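Local atomic coordinates of myosin-I heavy chain (PDB entry 5EJY), a protein that moves along actin filaments as an ATP-driven class VII motor in early phagocytosis and adhesion, this chain being a MyTH4-FERM module of its tail. Residues V412-Q417 against L477-G482. Numbering follows the deposited sequence.
Sequences VVCEHQ and LQAFTG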
ATOM      1  N   VAL A 412       2.239  14.951 -12.902  1.00 22.65           N
ATOM      2  CA  VAL A 412       1.264  15.319 -11.882  1.00 21.95           C
ATOM      3  C   VAL A 412       0.288  16.345 -12.460  1.00 28.35           C
ATOM      4  O   VAL A 412       0.705  17.401 -12.943  1.00 26.23           O
ATOM      5  CB  VAL A 412       1.942  15.939 -10.638  1.00 24.89           C
ATOM      6  CG1 VAL A 412       0.901  16.260  -9.564  1.00 26.24           C
ATOM      7  CG2 VAL A 412       3.021  15.006 -10.082  1.00 27.99           C
ATOM      8  N   VAL A 413      -1.002  16.036 -12.411  1.00 25.05           N
ATOM      9  CA  VAL A 413      -2.034  16.961 -12.894  1.00 26.16           C
ATOM     10  C   VAL A 413      -2.334  17.998 -11.815  1.00 26.87           C
ATOM     11  O   VAL A 413      -2.644  17.644 -10.672  1.00 25.97           O
ATOM     12  CB  VAL A 413      -3.333  16.214 -13.265  1.00 30.11           C
ATOM     13  CG1 VAL A 413      -4.435  17.199 -13.688  1.00 29.81           C
ATOM     14  CG2 VAL A 413      -3.070  15.195 -14.362  1.00 27.64           C
ATOM     15  N   CYS A 414      -2.241  19.280 -12.174  1.00 26.61           N
ATOM     16  CA  CYS A 414      -2.422  20.346 -11.206  1.00 22.86           C
ATOM     17  C   CYS A 414      -3.338  21.462 -11.699  1.00 26.05           C
ATOM     18  O   CYS A 414      -3.671  21.559 -12.883  1.00 24.44           O
ATOM     19  CB  CYS A 414      -1.079  20.984 -10.827  1.00 26.92           C
ATOM     20  SG  CYS A 414       0.150  19.868 -10.169  1.00 26.65           S
ATOM     21  N   GLU A 415      -3.719  22.316 -10.761  1.00 28.69           N
ATOM     22  CA  GLU A 415      -4.353  23.578 -11.109  1.00 28.97           C
ATOM     23  C   GLU A 415      -3.925  24.636 -10.106  1.00 28.03           C
ATOM     24  O   GLU A 415      -3.410  24.319  -9.033  1.00 27.06           O
ATOM     25  CB  GLU A 415      -5.871  23.426 -11.156  1.00 34.06           C
ATOM     26  CG  GLU A 415      -6.508  23.046  -9.839  1.00 42.26           C
ATOM     27  CD  GLU A 415      -7.953  22.609 -10.014  1.00 53.46           C
ATOM     28  OE1 GLU A 415      -8.235  21.859 -10.975  1.00 55.54           O
ATOM     29  OE2 GLU A 415      -8.806  23.024  -9.200  1.00 50.59           O
ATOM     30  N   HIS A 416      -4.107  25.903 -10.457  1.00 30.87           N
ATOM     31  CA  HIS A 416      -3.766  26.970  -9.537  1.00 25.67           C
ATOM     32  C   HIS A 416      -4.870  28.028  -9.569  1.00 30.44           C
ATOM     33  O   HIS A 416      -5.713  28.036 -10.474  1.00 27.37           O
ATOM     34  CB  HIS A 416      -2.401  27.586  -9.862  1.00 28.17           C
ATOM     35  CG  HIS A 416      -2.426  28.553 -11.004  1.00 32.44           C
ATOM     36  ND1 HIS A 416      -2.767  29.880 -10.848  1.00 38.71           N
ATOM     37  CD2 HIS A 416      -2.164  28.383 -12.323  1.00 33.21           C
ATOM     38  CE1 HIS A 416      -2.708  30.488 -12.020  1.00 36.51           C
ATOM     39  NE2 HIS A 416      -2.344  29.603 -12.932  1.00 40.21           N
ATOM     40  N   GLN A 417      -4.865  28.888  -8.567  1.00 29.39           N
ATOM     41  CA  GLN A 417      -5.898  29.909  -8.429  1.00 34.96           C
ATOM     42  C   GLN A 417      -5.283  31.288  -8.285  1.00 33.27           C
ATOM     43  O   GLN A 417      -5.870  32.161  -7.654  1.00 35.54           O
ATOM     44  CB  GLN A 417      -6.748  29.615  -7.192  1.00 34.39           C
ATOM     45  CG  GLN A 417      -7.360  28.234  -7.181  1.00 41.19           C
ATOM     46  CD  GLN A 417      -8.307  28.026  -6.018  1.00 49.01           C
ATOM     47  OE1 GLN A 417      -8.133  28.604  -4.938  1.00 46.37           O
ATOM     48  NE2 GLN A 417      -9.324  27.195  -6.233  1.00 52.00           N
ATOM     49  N   LEU A 477       4.074  29.379  -6.208  1.00 26.56           N
ATOM     50  CA  LEU A 477       3.024  28.771  -6.996  1.00 27.28           C
ATOM     51  C   LEU A 477       2.369  27.743  -6.084  1.00 27.81           C
ATOM     52  O   LEU A 477       3.020  26.790  -5.663  1.00 26.51           O
ATOM     53  CB  LEU A 477       3.597  28.073  -8.233  1.00 25.65           C
ATOM     54  CG  LEU A 477       2.672  27.074  -8.949  1.00 27.77           C
ATOM     55  CD1 LEU A 477       1.367  27.706  -9.412  1.00 27.45           C
ATOM     56  CD2 LEU A 477       3.385  26.419 -10.133  1.00 28.61           C
ATOM     57  N   GLN A 478       1.106  27.961  -5.731  1.00 26.73           N
ATOM     58  CA  GLN A 478       0.403  26.993  -4.902  1.00 25.48           C
ATOM     59  C   GLN A 478      -0.306  26.049  -5.842  1.00 25.27           C
ATOM     60  O   GLN A 478      -1.388  26.355  -6.368  1.00 23.59           O
ATOM     61  CB  GLN A 478      -0.582  27.647  -3.925  1.00 25.60           C
ATOM     62  CG  GLN A 478      -1.285  26.613  -3.039  1.00 24.12           C
ATOM     63  CD  GLN A 478      -2.202  27.228  -2.011  1.00 29.66           C
ATOM     64  OE1 GLN A 478      -2.599  28.383  -2.133  1.00 26.69           O
ATOM     65  NE2 GLN A 478      -2.545  26.455  -0.985  1.00 27.14           N
ATOM     66  N   ALA A 479       0.349  24.920  -6.096  1.00 25.45           N
ATOM     67  CA  ALA A 479      -0.153  23.927  -7.033  1.00 23.67           C
ATOM     68  C   ALA A 479      -1.124  22.977  -6.347  1.00 27.60           C
ATOM     69  O   ALA A 479      -0.721  22.163  -5.519  1.00 23.26           O
ATOM     70  CB  ALA A 479       1.013  23.126  -7.647  1.00 24.39           C
ATOM     71  N   PHE A 480      -2.401  23.084  -6.704  1.00 25.10           N
ATOM     72  CA  PHE A 480      -3.418  22.169  -6.212  1.00 24.41           C
ATOM     73  C   PHE A 480      -3.397  20.887  -7.016  1.00 23.53           C
ATOM     74  O   PHE A 480      -3.282  20.907  -8.235  1.00 25.39           O
ATOM     75  CB  PHE A 480      -4.806  22.806  -6.276  1.00 26.02           C
ATOM     76  CG  PHE A 480      -4.960  23.969  -5.341  1.00 26.30           C
ATOM     77  CD1 PHE A 480      -5.242  23.759  -3.998  1.00 27.35           C
ATOM     78  CD2 PHE A 480      -4.760  25.259  -5.789  1.00 25.12           C
ATOM     79  CE1 PHE A 480      -5.365  24.820  -3.125  1.00 30.15           C
ATOM     80  CE2 PHE A 480      -4.888  26.340  -4.913  1.00 28.20           C
ATOM     81  CZ  PHE A 480      -5.191  26.116  -3.584  1.00 26.29           C
ATOM     82  N   THR A 481      -3.515  19.764  -6.323  1.00 25.78           N
ATOM     83  CA  THR A 481      -3.457  18.477  -6.992  1.00 25.02           C
ATOM     84  C   THR A 481      -4.148  17.447  -6.118  1.00 26.05           C
ATOM     85  O   THR A 481      -4.162  17.578  -4.893  1.00 26.15           O
ATOM     86  CB  THR A 481      -1.996  18.069  -7.280  1.00 26.67           C
ATOM     87  OG1 THR A 481      -1.980  16.877  -8.074  1.00 30.21           O
ATOM     88  CG2 THR A 481      -1.220  17.838  -5.972  1.00 26.33           C
ATOM     89  N   GLY A 482      -4.742  16.440  -6.742  1.00 23.55           N
ATOM     90  CA  GLY A 482      -5.437  15.416  -5.985  1.00 29.94           C
ATOM     91  C   GLY A 482      -4.501  14.512  -5.194  1.00 30.12           C
ATOM     92  O   GLY A 482      -4.877  13.981  -4.154  1.00 35.87           O
TER
HETATM   93  O   HOH W   1      -5.250  16.418  -9.491  1.00 38.04           O
HETATM   94  O   HOH W   2      -2.696  28.672  -6.529  1.00 26.75           O
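Glu415 and Phe480 pair through both backbone polar groups: Glu415 N donates to Phe480 O at 2.9 Å, and Phe480 N to Glu415 O at 2.8 Å. This single antiparallel bridge, a hydrogen-bonded pair, joins the outermost strands 410-415 and 476-480 of two sheets; with helix 484-499 following, the arrangement is consistent with the PH/PTB-like F3 lobe of a FERM domain. The strand segments cross at 118°, well short of antiparallel, in keeping with regular pairing limited to one bridge.

Followed outward, Phe480 has its CB 3.4 Å from Glu415 O and also touching Glu415 CG; its own CG too faces that oxygen. CG lies anti to the carbonyl carbon (chi1 -66°), which turns the ring along the 412-417 segment and brings CD2 3.6 Å from Glu415 O, at the ring edge. Farther out, CE2 lies 3.9 Å from Gln417 CG, and CZ meets Gln417 OE1, the amide plane tilted 49° to the ring. Replacing the ring with an alanine's methyl is likely to leave Gln417 CG without its aromatic cover.

Thr481 OG1 donates to Val413 O over 2.8 Å, tilted out of the carbonyl plane. One water links that same oxygen to Gly482 N, and another joins Gln417 N to Gln478 O. The junction thus combines main-chain bonds, extended by one hydroxyl and two waters on either side of the bridge, with apolar packing by the Phe480 ring and by Cys414 SG, 4.2 Å from Ala479 CB.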